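Local coordinates for protein vinylacetyl-CoA Delta-isomerase (Nitrosopumilus maritimus SCM1, PDB 6VJR) that probably acts as a 4-hydroxybutyryl-CoA dehydratase and vinylacetyl-CoA isomerase, with a bound FAD, an iron-sulfur cluster and an iron ion, at residues A[389-394]-A[420-425]; A[234-239]-A[424-429]; A[58-63]-A[135-140]. All blocks are in the same frame, centred on the assembly; numbering follows the deposited sequence.

Interaction 1. Residues A[389-394]-A[420-425]; sequences VTLPSE and NRMRIL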
ATOM      1  N   VAL A 389      19.286  13.342  -9.318  1.00 14.34           N
ATOM      2  CA  VAL A 389      18.739  14.654  -9.556  1.00 15.83           C
ATOM      3  C   VAL A 389      19.743  15.793  -9.395  1.00 17.62           C
ATOM      4  O   VAL A 389      19.358  16.910  -9.675  1.00 25.39           O
ATOM      5  CB  VAL A 389      17.478  14.914  -8.714  1.00 15.35           C
ATOM      6  CG1 VAL A 389      16.326  14.011  -9.154  1.00 16.43           C
ATOM      7  CG2 VAL A 389      17.731  14.837  -7.203  1.00 16.08           C
ATOM      8  N   THR A 390      20.954  15.556  -8.922  1.00 15.27           N
ATOM      9  CA  THR A 390      21.874  16.655  -8.754  1.00 14.24           C
ATOM     10  C   THR A 390      23.082  16.584  -9.687  1.00 13.60           C
ATOM     11  O   THR A 390      23.992  17.398  -9.589  1.00 15.92           O
ATOM     12  CB  THR A 390      22.370  16.752  -7.310  1.00 14.30           C
ATOM     13  OG1 THR A 390      23.295  15.701  -7.025  1.00 15.84           O
ATOM     14  CG2 THR A 390      21.278  16.770  -6.255  1.00 15.08           C
ATOM     15  N   LEU A 391      23.102  15.634 -10.611  1.00 14.64           N
ATOM     16  CA  LEU A 391      24.266  15.468 -11.462  1.00 14.93           C
ATOM     17  C   LEU A 391      24.508  16.694 -12.360  1.00 13.09           C
ATOM     18  O   LEU A 391      23.582  17.205 -13.017  1.00 13.90           O
ATOM     19  CB  LEU A 391      23.928  14.289 -12.365  1.00 15.86           C
ATOM     20  CG  LEU A 391      25.088  13.744 -13.189  1.00 16.39           C
ATOM     21  CD1 LEU A 391      26.191  13.154 -12.306  1.00 16.87           C
ATOM     22  CD2 LEU A 391      24.546  12.705 -14.126  1.00 17.98           C
ATOM     23  N   PRO A 392      25.749  17.201 -12.450  1.00 13.91           N
ATOM     24  CA  PRO A 392      26.067  18.270 -13.405  1.00 14.32           C
ATOM     25  C   PRO A 392      25.907  17.831 -14.871  1.00 12.94           C
ATOM     26  O   PRO A 392      25.862  16.622 -15.175  1.00 15.22           O
ATOM     27  CB  PRO A 392      27.493  18.628 -13.081  1.00 16.01           C
ATOM     28  CG  PRO A 392      27.642  18.230 -11.605  1.00 17.68           C
ATOM     29  CD  PRO A 392      26.848  16.938 -11.511  1.00 16.64           C
ATOM     30  N   SER A 393      25.782  18.826 -15.746  1.00 13.29           N
ATOM     31  CA  SER A 393      25.583  18.605 -17.171  1.00 13.13           C
ATOM     32  C   SER A 393      26.790  17.942 -17.834  1.00 13.28           C
ATOM     33  O   SER A 393      27.926  18.019 -17.367  1.00 14.29           O
ATOM     34  CB  SER A 393      25.307  19.930 -17.872  1.00 14.25           C
ATOM     35  OG  SER A 393      26.497  20.696 -18.080  1.00 16.07           O
ATOM     36  N   GLU A 394      26.522  17.311 -18.980  1.00 14.59           N
ATOM     37  CA  GLU A 394      27.594  16.794 -19.819  1.00 15.54           C
ATOM     38  C   GLU A 394      28.560  17.889 -20.263  1.00 14.53           C
ATOM     39  O   GLU A 394      29.755  17.654 -20.350  1.00 16.45           O
ATOM     40  CB  GLU A 394      27.019  16.083 -21.042  1.00 15.82           C
ATOM     41  CG  GLU A 394      28.113  15.480 -21.907  1.00 17.07           C
ATOM     42  CD  GLU A 394      27.667  14.702 -23.119  1.00 18.08           C
ATOM     43  OE1 GLU A 394      26.456  14.588 -23.357  1.00 18.57           O
ATOM     44  OE2 GLU A 394      28.577  14.162 -23.801  1.00 20.86           O
ATOM     45  N   ASN A 420      30.161   6.096 -17.449  1.00 15.77           N
ATOM     46  CA  ASN A 420      29.117   5.081 -17.400  1.00 14.76           C
ATOM     47  C   ASN A 420      28.169   5.294 -16.214  1.00 13.23           C
ATOM     48  O   ASN A 420      26.946   5.109 -16.349  1.00 14.29           O
ATOM     49  CB  ASN A 420      29.682   3.669 -17.371  1.00 15.37           C
ATOM     50  CG  ASN A 420      30.385   3.280 -18.649  1.00 17.87           C
ATOM     51  OD1 ASN A 420      30.123   3.825 -19.724  1.00 19.90           O
ATOM     52  ND2 ASN A 420      31.202   2.254 -18.551  1.00 20.82           N
ATOM     53  N   ARG A 421      28.710   5.694 -15.038  1.00 13.46           N
ATOM     54  CA  ARG A 421      27.863   5.994 -13.902  1.00 14.20           C
ATOM     55  C   ARG A 421      26.936   7.170 -14.201  1.00 14.52           C
ATOM     56  O   ARG A 421      25.753   7.117 -13.890  1.00 14.54           O
ATOM     57  CB  ARG A 421      28.747   6.188 -12.692  1.00 14.64           C
ATOM     58  CG  ARG A 421      28.016   6.368 -11.380  1.00 14.65           C
ATOM     59  CD  ARG A 421      28.965   6.220 -10.191  1.00 15.76           C
ATOM     60  NE  ARG A 421      28.266   6.394  -8.912  1.00 15.79           N
ATOM     61  CZ  ARG A 421      28.259   7.473  -8.122  1.00 16.73           C
ATOM     62  NH1 ARG A 421      29.010   8.519  -8.424  1.00 16.99           N
ATOM     63  NH2 ARG A 421      27.422   7.507  -7.091  1.00 16.83           N
ATOM     64  N   MET A 422      27.467   8.211 -14.827  1.00 13.91           N
ATOM     65  CA  MET A 422      26.645   9.325 -15.275  1.00 14.43           C
ATOM     66  C   MET A 422      25.547   8.875 -16.236  1.00 13.15           C
ATOM     67  O   MET A 422      24.396   9.291 -16.108  1.00 14.33           O
ATOM     68  CB  MET A 422      27.472  10.448 -15.896  1.00 16.25           C
ATOM     69  CG  MET A 422      28.426  11.036 -14.921  1.00 19.22           C
ATOM     70  SD  MET A 422      29.434  12.397 -15.540  1.00 27.41           S
ATOM     71  CE  MET A 422      28.168  13.181 -16.544  1.00 31.89           C
ATOM     72  N   ARG A 423      25.900   8.068 -17.228  1.00 13.36           N
ATOM     73  CA  ARG A 423      24.921   7.658 -18.214  1.00 13.41           C
ATOM     74  C   ARG A 423      23.763   6.886 -17.569  1.00 12.47           C
ATOM     75  O   ARG A 423      22.606   7.079 -17.927  1.00 14.11           O
ATOM     76  CB  ARG A 423      25.590   6.790 -19.292  1.00 13.61           C
ATOM     77  CG  ARG A 423      26.382   7.593 -20.302  1.00 14.59           C
ATOM     78  CD  ARG A 423      27.203   6.689 -21.213  1.00 16.24           C
ATOM     79  NE  ARG A 423      27.893   7.393 -22.282  1.00 18.20           N
ATOM     80  CZ  ARG A 423      27.309   7.938 -23.330  1.00 18.35           C
ATOM     81  NH1 ARG A 423      26.052   7.671 -23.623  1.00 16.78           N
ATOM     82  NH2 ARG A 423      28.038   8.658 -24.163  1.00 21.32           N
ATOM     83  N   ILE A 424      24.078   5.977 -16.636  1.00 12.74           N
ATOM     84  CA  ILE A 424      23.019   5.156 -16.066  1.00 12.79           C
ATOM     85  C   ILE A 424      22.121   6.029 -15.166  1.00 12.20           C
ATOM     86  O   ILE A 424      20.906   5.877 -15.163  1.00 12.50           O
ATOM     87  CB  ILE A 424      23.522   3.880 -15.372  1.00 13.54           C
ATOM     88  CG1 ILE A 424      22.396   2.845 -15.352  1.00 14.72           C
ATOM     89  CG2 ILE A 424      24.092   4.156 -13.987  1.00 13.39           C
ATOM     90  CD1 ILE A 424      22.163   2.194 -16.703  1.00 14.10           C
ATOM     91  N   LEU A 425      22.697   6.977 -14.427  1.00 12.08           N
ATOM     92  CA  LEU A 425      21.899   7.913 -13.645  1.00 11.82           C
ATOM     93  C   LEU A 425      20.947   8.731 -14.520  1.00 11.87           C
ATOM     94  O   LEU A 425      19.767   8.896 -14.179  1.00 13.14           O
ATOM     95  CB  LEU A 425      22.793   8.813 -12.793  1.00 12.67           C
ATOM     96  CG  LEU A 425      23.537   8.131 -11.636  1.00 14.42           C
ATOM     97  CD1 LEU A 425      24.689   8.965 -11.177  1.00 14.68           C
ATOM     98  CD2 LEU A 425      22.576   7.902 -10.490  1.00 14.41           C
TER

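Interaction 2. Residues A[234-239]-A[424-429]; sequences DTRSME and ILRLIE. With NA (sodium ion), chain K; NA (sodium ion), chain L.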
ATOM      1  N   ASP A 234      12.108  17.838 -22.601  1.00 12.42           N
ATOM      2  CA  ASP A 234      12.036  17.698 -24.058  1.00 13.34           C
ATOM      3  C   ASP A 234      13.286  18.280 -24.741  1.00 14.33           C
ATOM      4  O   ASP A 234      13.881  17.652 -25.619  1.00 15.10           O
ATOM      5  CB  ASP A 234      10.760  18.318 -24.603  1.00 13.49           C
ATOM      6  CG  ASP A 234      10.333  19.699 -24.096  1.00 14.06           C
ATOM      7  OD1 ASP A 234      11.155  20.409 -23.435  1.00 14.93           O
ATOM      8  OD2 ASP A 234       9.143  20.044 -24.288  1.00 15.04           O
ATOM      9  N   THR A 235      13.668  19.489 -24.345  1.00 13.79           N
ATOM     10  CA  THR A 235      14.672  20.237 -25.070  1.00 14.91           C
ATOM     11  C   THR A 235      16.086  19.720 -24.853  1.00 15.17           C
ATOM     12  O   THR A 235      16.984  20.143 -25.586  1.00 16.22           O
ATOM     13  CB  THR A 235      14.563  21.733 -24.836  1.00 16.58           C
ATOM     14  OG1 THR A 235      14.752  21.923 -23.445  1.00 17.53           O
ATOM     15  CG2 THR A 235      13.254  22.297 -25.374  1.00 16.58           C
ATOM     16  N   ARG A 236      16.294  18.749 -23.942  1.00 14.72           N
ATOM     17  CA  ARG A 236      17.615  18.167 -23.857  1.00 14.84           C
ATOM     18  C   ARG A 236      17.997  17.523 -25.185  1.00 14.37           C
ATOM     19  O   ARG A 236      19.194  17.415 -25.522  1.00 16.74           O
ATOM     20  CB  ARG A 236      17.708  17.136 -22.741  1.00 14.28           C
ATOM     21  CG  ARG A 236      17.605  17.813 -21.382  1.00 14.32           C
ATOM     22  CD  ARG A 236      17.910  16.879 -20.278  1.00 13.75           C
ATOM     23  NE  ARG A 236      17.693  17.432 -18.939  1.00 14.22           N
ATOM     24  CZ  ARG A 236      17.958  16.809 -17.814  1.00 14.08           C
ATOM     25  NH1 ARG A 236      18.525  15.639 -17.836  1.00 14.88           N
ATOM     26  NH2 ARG A 236      17.663  17.358 -16.621  1.00 15.18           N
ATOM     27  N   SER A 237      16.987  17.015 -25.884  0.64 15.42           N
ATOM     28  CA  SER A 237      17.185  16.397 -27.182  0.64 16.77           C
ATOM     29  C   SER A 237      17.856  17.356 -28.165  0.64 17.67           C
ATOM     30  O   SER A 237      18.555  16.902 -29.057  0.64 18.69           O
ATOM     31  CB  SER A 237      15.870  15.911 -27.755  0.64 18.25           C
ATOM     32  OG  SER A 237      14.997  17.003 -28.024  0.64 19.12           O
ATOM     33  N   MET A 238      17.561  18.650 -28.041  1.00 17.07           N
ATOM     34  CA  MET A 238      18.019  19.683 -28.946  1.00 19.56           C
ATOM     35  C   MET A 238      19.385  20.240 -28.550  1.00 20.36           C
ATOM     36  O   MET A 238      19.937  21.047 -29.293  1.00 23.94           O
ATOM     37  CB  MET A 238      16.986  20.814 -29.004  1.00 20.46           C
ATOM     38  CG  MET A 238      15.667  20.300 -29.547  1.00 22.51           C
ATOM     39  SD  MET A 238      14.234  21.353 -29.278  1.00 23.90           S
ATOM     40  CE  MET A 238      14.697  22.829 -30.193  1.00 30.04           C
ATOM     41  N   GLU A 239      19.881  19.867 -27.369  1.00 17.93           N
ATOM     42  CA  GLU A 239      21.200  20.269 -26.912  1.00 19.33           C
ATOM     43  C   GLU A 239      22.228  19.307 -27.496  1.00 19.62           C
ATOM     44  O   GLU A 239      21.946  18.129 -27.666  1.00 19.04           O
ATOM     45  CB  GLU A 239      21.363  20.177 -25.390  1.00 19.09           C
ATOM     46  CG  GLU A 239      20.330  20.922 -24.547  1.00 20.71           C
ATOM     47  CD  GLU A 239      20.327  20.464 -23.077  1.00 20.36           C
ATOM     48  OE1 GLU A 239      19.448  20.997 -22.322  1.00 20.12           O
ATOM     49  OE2 GLU A 239      21.196  19.578 -22.682  1.00 19.53           O
ATOM     50  N   ILE A 424      24.078   5.977 -16.636  1.00 12.74           N
ATOM     51  CA  ILE A 424      23.019   5.156 -16.066  1.00 12.79           C
ATOM     52  C   ILE A 424      22.121   6.029 -15.166  1.00 12.20           C
ATOM     53  O   ILE A 424      20.906   5.877 -15.163  1.00 12.50           O
ATOM     54  CB  ILE A 424      23.522   3.880 -15.372  1.00 13.54           C
ATOM     55  CG1 ILE A 424      22.396   2.845 -15.352  1.00 14.72           C
ATOM     56  CG2 ILE A 424      24.092   4.156 -13.987  1.00 13.39           C
ATOM     57  CD1 ILE A 424      22.163   2.194 -16.703  1.00 14.10           C
ATOM     58  N   LEU A 425      22.697   6.977 -14.427  1.00 12.08           N
ATOM     59  CA  LEU A 425      21.899   7.913 -13.645  1.00 11.82           C
ATOM     60  C   LEU A 425      20.947   8.731 -14.520  1.00 11.87           C
ATOM     61  O   LEU A 425      19.767   8.896 -14.179  1.00 13.14           O
ATOM     62  CB  LEU A 425      22.793   8.813 -12.793  1.00 12.67           C
ATOM     63  CG  LEU A 425      23.537   8.131 -11.636  1.00 14.42           C
ATOM     64  CD1 LEU A 425      24.689   8.965 -11.177  1.00 14.68           C
ATOM     65  CD2 LEU A 425      22.576   7.902 -10.490  1.00 14.41           C
ATOM     66  N   ARG A 426      21.456   9.214 -15.655  1.00 12.51           N
ATOM     67  CA  ARG A 426      20.610   9.953 -16.610  1.00 12.19           C
ATOM     68  C   ARG A 426      19.472   9.074 -17.139  1.00 11.91           C
ATOM     69  O   ARG A 426      18.378   9.555 -17.366  1.00 12.40           O
ATOM     70  CB  ARG A 426      21.430  10.561 -17.752  1.00 12.86           C
ATOM     71  CG  ARG A 426      22.269  11.742 -17.257  1.00 12.88           C
ATOM     72  CD  ARG A 426      21.398  12.899 -16.821  1.00 13.13           C
ATOM     73  NE  ARG A 426      22.218  14.096 -16.688  1.00 13.48           N
ATOM     74  CZ  ARG A 426      22.083  15.003 -15.689  1.00 14.38           C
ATOM     75  NH1 ARG A 426      20.984  15.003 -14.971  1.00 16.72           N
ATOM     76  NH2 ARG A 426      23.014  15.930 -15.515  1.00 16.24           N
ATOM     77  N   LEU A 427      19.739   7.781 -17.401  1.00 11.68           N
ATOM     78  CA  LEU A 427      18.687   6.878 -17.830  1.00 12.91           C
ATOM     79  C   LEU A 427      17.561   6.811 -16.789  1.00 12.28           C
ATOM     80  O   LEU A 427      16.359   6.904 -17.134  1.00 12.49           O
ATOM     81  CB  LEU A 427      19.205   5.520 -18.267  1.00 13.17           C
ATOM     82  CG  LEU A 427      18.138   4.560 -18.784  1.00 13.65           C
ATOM     83  CD1 LEU A 427      17.442   5.072 -20.031  1.00 14.74           C
ATOM     84  CD2 LEU A 427      18.753   3.202 -19.022  1.00 14.25           C
ATOM     85  N   ILE A 428      17.944   6.647 -15.519  1.00 11.39           N
ATOM     86  CA  ILE A 428      16.956   6.601 -14.433  1.00 12.03           C
ATOM     87  C   ILE A 428      16.176   7.912 -14.358  1.00 11.30           C
ATOM     88  O   ILE A 428      14.949   7.890 -14.263  1.00 11.91           O
ATOM     89  CB  ILE A 428      17.604   6.210 -13.095  1.00 13.13           C
ATOM     90  CG1 ILE A 428      18.204   4.817 -13.183  1.00 13.73           C
ATOM     91  CG2 ILE A 428      16.562   6.270 -11.986  1.00 12.99           C
ATOM     92  CD1 ILE A 428      19.070   4.418 -11.995  1.00 15.10           C
ATOM     93  N   GLU A 429      16.869   9.050 -14.430  1.00 12.04           N
ATOM     94  CA  GLU A 429      16.195  10.346 -14.445  1.00 11.63           C
ATOM     95  C   GLU A 429      15.192  10.443 -15.601  1.00 11.91           C
ATOM     96  O   GLU A 429      14.056  10.868 -15.448  1.00 13.73           O
ATOM     97  CB  GLU A 429      17.240  11.460 -14.508  1.00 13.19           C
ATOM     98  CG  GLU A 429      16.662  12.861 -14.381  1.00 15.91           C
ATOM     99  CD  GLU A 429      17.556  14.017 -14.881  1.00 17.22           C
ATOM    100  OE1 GLU A 429      18.505  13.748 -15.669  1.00 19.24           O
ATOM    101  OE2 GLU A 429      17.332  15.195 -14.492  1.00 21.22           O
TER
HETATM  102 NA    NA K 607      21.177  16.259 -25.930  1.00 20.38          NA
HETATM  103 NA    NA L 608      19.877  15.177 -30.075  1.00 36.68          NA
HETATM  104  O   HOH W   1      22.321  17.411 -23.988  1.00 30.89           O
HETATM  105  O   HOH W   2      20.683  14.904 -27.780  1.00 22.65           O
HETATM  106  O   HOH W   3      17.826  13.828 -30.578  1.00 23.65           O
HETATM  107  O   HOH W   4      21.124  12.942 -30.635  1.00 36.72           O
HETATM  108  O   HOH W   5      20.253  15.311 -32.069  1.00 39.44           O

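Interaction 3. Residues A[58-63]-A[135-140]; sequences ADSSIT and MVQQEN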
ATOM      1  N   ALA A  58       3.041 -11.811 -38.919  1.00 19.41           N
ATOM      2  CA  ALA A  58       1.989 -12.800 -38.875  1.00 19.23           C
ATOM      3  C   ALA A  58       1.545 -13.149 -40.289  1.00 19.85           C
ATOM      4  O   ALA A  58       1.657 -12.328 -41.183  1.00 21.81           O
ATOM      5  CB  ALA A  58       0.823 -12.237 -38.132  1.00 20.92           C
ATOM      6  N   ASP A  59       0.911 -14.309 -40.442  1.00 22.81           N
ATOM      7  CA  ASP A  59       0.276 -14.653 -41.704  1.00 22.59           C
ATOM      8  C   ASP A  59      -1.182 -14.213 -41.688  1.00 20.99           C
ATOM      9  O   ASP A  59      -1.986 -14.723 -40.947  1.00 26.49           O
ATOM     10  CB  ASP A  59       0.395 -16.144 -41.971  1.00 24.94           C
ATOM     11  CG  ASP A  59       1.826 -16.662 -42.057  1.00 31.59           C
ATOM     12  OD1 ASP A  59       2.620 -16.114 -42.853  1.00 35.78           O
ATOM     13  OD2 ASP A  59       2.163 -17.572 -41.288  1.00 38.93           O
ATOM     14  N   SER A  60      -1.524 -13.254 -42.528  1.00 21.59           N
ATOM     15  CA  SER A  60      -2.856 -12.680 -42.607  1.00 19.66           C
ATOM     16  C   SER A  60      -3.753 -13.530 -43.501  1.00 20.37           C
ATOM     17  O   SER A  60      -3.461 -13.648 -44.686  1.00 22.89           O
ATOM     18  CB  SER A  60      -2.761 -11.289 -43.218  1.00 19.56           C
ATOM     19  OG  SER A  60      -4.072 -10.768 -43.434  1.00 21.10           O
ATOM     20  N   SER A  61      -4.880 -14.011 -42.945  1.00 22.30           N
ATOM     21  CA  SER A  61      -5.911 -14.660 -43.744  1.00 23.05           C
ATOM     22  C   SER A  61      -6.676 -13.636 -44.583  1.00 23.34           C
ATOM     23  O   SER A  61      -7.407 -14.029 -45.489  1.00 24.83           O
ATOM     24  CB  SER A  61      -6.901 -15.433 -42.880  1.00 26.44           C
ATOM     25  OG  SER A  61      -6.247 -16.463 -42.157  1.00 31.98           O
ATOM     26  N   ILE A  62      -6.587 -12.339 -44.226  1.00 22.45           N
ATOM     27  CA  ILE A  62      -7.273 -11.311 -44.998  1.00 23.41           C
ATOM     28  C   ILE A  62      -6.659 -11.137 -46.402  1.00 23.44           C
ATOM     29  O   ILE A  62      -7.396 -11.160 -47.386  1.00 25.31           O
ATOM     30  CB  ILE A  62      -7.379 -10.004 -44.195  1.00 23.66           C
ATOM     31  CG1 ILE A  62      -8.204 -10.274 -42.944  1.00 24.09           C
ATOM     32  CG2 ILE A  62      -7.997  -8.892 -45.051  1.00 24.08           C
ATOM     33  CD1 ILE A  62      -8.350  -9.119 -41.967  1.00 23.31           C
ATOM     34  N   THR A  63      -5.328 -10.977 -46.466  1.00 23.88           N
ATOM     35  CA  THR A  63      -4.576 -10.687 -47.667  1.00 24.88           C
ATOM     36  C   THR A  63      -3.798 -11.900 -48.162  1.00 25.60           C
ATOM     37  O   THR A  63      -3.331 -11.875 -49.314  1.00 25.15           O
ATOM     38  CB  THR A  63      -3.594  -9.525 -47.454  1.00 26.08           C
ATOM     39  OG1 THR A  63      -2.805  -9.832 -46.298  1.00 24.62           O
ATOM     40  CG2 THR A  63      -4.291  -8.187 -47.254  1.00 27.90           C
ATOM     41  N   MET A 135      -5.224  -2.683 -47.972  0.57 21.03           N
ATOM     42  CA  MET A 135      -4.301  -1.635 -48.391  0.57 21.63           C
ATOM     43  C   MET A 135      -3.143  -1.509 -47.392  0.57 20.17           C
ATOM     44  O   MET A 135      -1.985  -1.608 -47.771  0.57 21.62           O
ATOM     45  CB  MET A 135      -5.034  -0.299 -48.551  0.57 22.57           C
ATOM     46  CG  MET A 135      -4.139   0.865 -48.951  0.57 24.21           C
ATOM     47  SD  MET A 135      -5.016   2.439 -49.064  0.57 30.45           S
ATOM     48  CE  MET A 135      -5.301   2.874 -47.342  0.57 29.79           C
ATOM     49  N   VAL A 136      -3.442  -1.282 -46.103  1.00 19.58           N
ATOM     50  CA  VAL A 136      -2.383  -0.959 -45.168  1.00 19.05           C
ATOM     51  C   VAL A 136      -1.462  -2.156 -44.931  1.00 19.35           C
ATOM     52  O   VAL A 136      -0.277  -1.976 -44.674  1.00 19.42           O
ATOM     53  CB  VAL A 136      -2.913  -0.327 -43.868  1.00 19.20           C
ATOM     54  CG1 VAL A 136      -3.711   0.929 -44.148  1.00 20.82           C
ATOM     55  CG2 VAL A 136      -3.762  -1.250 -43.038  1.00 20.03           C
ATOM     56  N   GLN A 137      -2.015  -3.361 -44.989  1.00 18.85           N
ATOM     57  CA  GLN A 137      -1.217  -4.582 -44.923  1.00 19.87           C
ATOM     58  C   GLN A 137      -0.243  -4.738 -46.097  1.00 21.37           C
ATOM     59  O   GLN A 137       0.904  -5.134 -45.912  1.00 21.02           O
ATOM     60  CB  GLN A 137      -2.113  -5.809 -44.811  1.00 19.70           C
ATOM     61  CG  GLN A 137      -2.703  -6.002 -43.415  1.00 20.36           C
ATOM     62  CD  GLN A 137      -3.380  -7.351 -43.234  1.00 19.37           C
ATOM     63  OE1 GLN A 137      -3.549  -8.154 -44.182  1.00 20.44           O
ATOM     64  NE2 GLN A 137      -3.819  -7.550 -42.000  1.00 19.43           N
ATOM     65  N   GLN A 138      -0.736  -4.500 -47.311  1.00 20.74           N
ATOM     66  CA  GLN A 138       0.089  -4.582 -48.504  1.00 22.25           C
ATOM     67  C   GLN A 138       1.241  -3.581 -48.458  1.00 21.41           C
ATOM     68  O   GLN A 138       2.362  -3.925 -48.828  1.00 24.74           O
ATOM     69  CB  GLN A 138      -0.732  -4.281 -49.755  1.00 25.55           C
ATOM     70  CG  GLN A 138      -1.836  -5.282 -50.039  1.00 29.94           C
ATOM     71  CD  GLN A 138      -2.612  -4.946 -51.297  1.00 36.80           C
ATOM     72  OE1 GLN A 138      -3.129  -3.835 -51.491  1.00 43.27           O
ATOM     73  NE2 GLN A 138      -2.651  -5.901 -52.199  1.00 41.33           N
ATOM     74  N   GLU A 139       0.956  -2.358 -48.014  1.00 20.93           N
ATOM     75  CA  GLU A 139       1.914  -1.264 -48.044  1.00 20.70           C
ATOM     76  C   GLU A 139       2.781  -1.217 -46.776  1.00 20.24           C
ATOM     77  O   GLU A 139       3.847  -0.617 -46.812  1.00 20.92           O
ATOM     78  CB  GLU A 139       1.178   0.049 -48.298  1.00 22.17           C
ATOM     79  CG  GLU A 139       0.431   0.052 -49.626  1.00 23.96           C
ATOM     80  CD  GLU A 139      -0.252   1.346 -50.032  1.00 29.90           C
ATOM     81  OE1 GLU A 139      -1.075   1.330 -50.996  1.00 36.54           O
ATOM     82  OE2 GLU A 139       0.021   2.376 -49.385  1.00 32.70           O
ATOM     83  N   ASN A 140       2.369  -1.902 -45.706  1.00 19.30           N
ATOM     84  CA  ASN A 140       3.112  -2.009 -44.447  1.00 18.69           C
ATOM     85  C   ASN A 140       3.237  -0.659 -43.746  1.00 19.06           C
ATOM     86  O   ASN A 140       4.349  -0.207 -43.486  1.00 19.59           O
ATOM     87  CB  ASN A 140       4.457  -2.704 -44.615  1.00 19.85           C
ATOM     88  CG  ASN A 140       4.994  -3.233 -43.309  1.00 22.54           C
ATOM     89  OD1 ASN A 140       4.300  -3.251 -42.283  1.00 29.45           O
ATOM     90  ND2 ASN A 140       6.237  -3.645 -43.306  1.00 22.54           N
TER
HETATM   91  O   HOH W   6      -4.682  -9.925 -40.508  1.00 18.83           O

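Interaction 1. Residues A[389-394]-A[420-425]
Leu-391 and Met-422 meet without a ring or any other flat side-chain group between them: a branched aliphatic tip lies over the first carbons of an unbranched chain. The two methyls of Leu-391 divide the work. CD1 touches CG of Met-422 at 4.0 Å, while CD2 settles against the backbone of the helix, 4.0 Å from Met-422 O and 4.1 Å from Met-422 CB. The same CD2 looks across the next turn to CB of Leu-425 at 4.5 Å, a looser approach. Leu-391 reaches this spot because its CG is turned opposite the backbone N (chi1 -169°), which carries the isobutyl group from the loop toward the helix. Met-422 runs out straight through chi2, and the bend at chi3 (38°) brings its CE methyl to 4.4 Å from Pro-392 O. No hydrogen bond crosses between the segments, and the join is one of apolar surfaces that are buried in the assembly. Charged groups stay at its margin: Glu-394 pairs with Arg-398, and Arg-423 with Glu-419. On the side of segment 389-394, Thr-390 is hydrogen-bonded to His-186 of a second subunit; on the helix side, Arg-423 reaches Ala-475 of a third. Ser-393 occupies the N-cap of the helix that follows. Val-389, at the start of segment 389-394, touches FAD. The arrangement is thus a connection following the short helix 387-390, packed by leucine and methionine onto helix 418-432 beside the flavin pocket, within a helical C-terminal region related to the acyl-CoA dehydrogenases.

Interaction 2. Residues A[234-239]-A[424-429]
Glu-429 OE1 is gripped by two arginines at once, Arg-236 NH1 at 2.9 Å and Arg-426 NH1 at 2.9 Å, which come from opposite faces of the carboxylate plane. The result is a buried three-residue salt-bridge network linking the 3-10 turn at 234-238, from the N-terminal family region, to helix 418-432 of the C-terminal family region. Arg-236 also gives NH2 to Glu-429 OE2 at 3.1 Å, making a two-nitrogen, end-on grip with one oxygen for each nitrogen. The guanidinium and carboxylate are not coplanar but 59° apart, and both oxygens are met from above their plane. Arg-236 crosses to the helix as a chain extended from CG to NE, whereas Arg-426 folds at chi2 (-66°) and turns its NH1 back to the glutamate one helical turn on. The two NH1 atoms stand 3.8 Å apart around the shared oxygen, an arrangement likely to favour the ionised form of Glu-429. Second partners steady the arginines: Asp-244 O accepts from Arg-236 NH1, and Asp-244 OD1 pairs with Arg-426 NE. Glu-239 forms a salt bridge with Arg-230 of a second subunit, placing the end of segment 234-239 at a subunit contact. The backbone of the turn and of the residue after it holds sodium, with Arg-236 O at 2.3 Å and Glu-239 O at 2.7 Å from one ion, whose site Gly-241 and Asp-245 complete. A second sodium takes Ser-237 O, and a single water joins the two ions, its oxygen 2.4 Å from the first sodium and 2.5 Å from the second.

Interaction 3. Residues A[58-63]-A[135-140]
Gln-137 carries the contact, with Thr-63 and Ser-60 closing on the end of its amide. Its carbonyl oxygen OE1 accepts two hydroxyl hydrogen bonds, from Ser-60 OG at 2.8 Å and from Thr-63 OG1 at 2.8 Å. The donors arrive differently: the threonine hydroxyl comes nearly end-on to the carbonyl (C=O...O angle 157°), the serine from the flank (115°), and each is somewhat tilted from the carbonyl plane. Gln-137 leaves the helix with CG turned opposite its carbonyl carbon (chi1 -76°) and stays extended beyond it, which projects the amide into the curve of the loop. Thr-63 adds an apolar touch, its CG2 methyl lying 4.0 Å from Gln-137 CB. Ser-60 OG works in both directions, because besides donating to the glutamine it accepts from Thr-63 N at 3.3 Å, the ST motif that curls residues 60-63 around the amide. A water molecule closes a small circuit, accepting from Gln-137 NE2 at 2.9 Å and donating to Ser-60 OG at 3.1 Å. NE2 also donates to Leu-71 O, so both ends of the amide are held, which fixes its flip. A leucine in place of Gln-137 would probably leave the Ser-60 and Thr-63 hydroxyls without their common acceptor and Leu-71 O without this donor, leaving the turn less firmly tied to the helix. The loop concerned links strands 57-59 and 66-68, which pair as an antiparallel hairpin; Ser-60 and Gln-137 both rest on Val-67 of the second strand. Ile-62 packs on Leu-130 and Val-133, so the hairpin loop lies along the last turns of helix 125-139, just before Asn-140 leaves it with a positive phi.

Overall arrangement
Interactions 1 and 2 share helix 418-432, including Ile-424 and Leu-425, and their centres lie about 9 Å apart. Both are buried and both border a second subunit, yet their chemistry is unlike: the first is chiefly apolar side-chain contact near FAD, the second a charged network beside sodium. Arg-426 stitches them together, since its NH2 probably donates to Leu-391 O at 2.9 Å. Interaction 3 is remote, its centre about 45 Å from that of interaction 1 and about 38 Å from that of interaction 2. Lying only partly buried within one subunit and away from the annotated sites, it relies on neutral hydroxyl-amide bonds and water to join a hairpin loop to a helix.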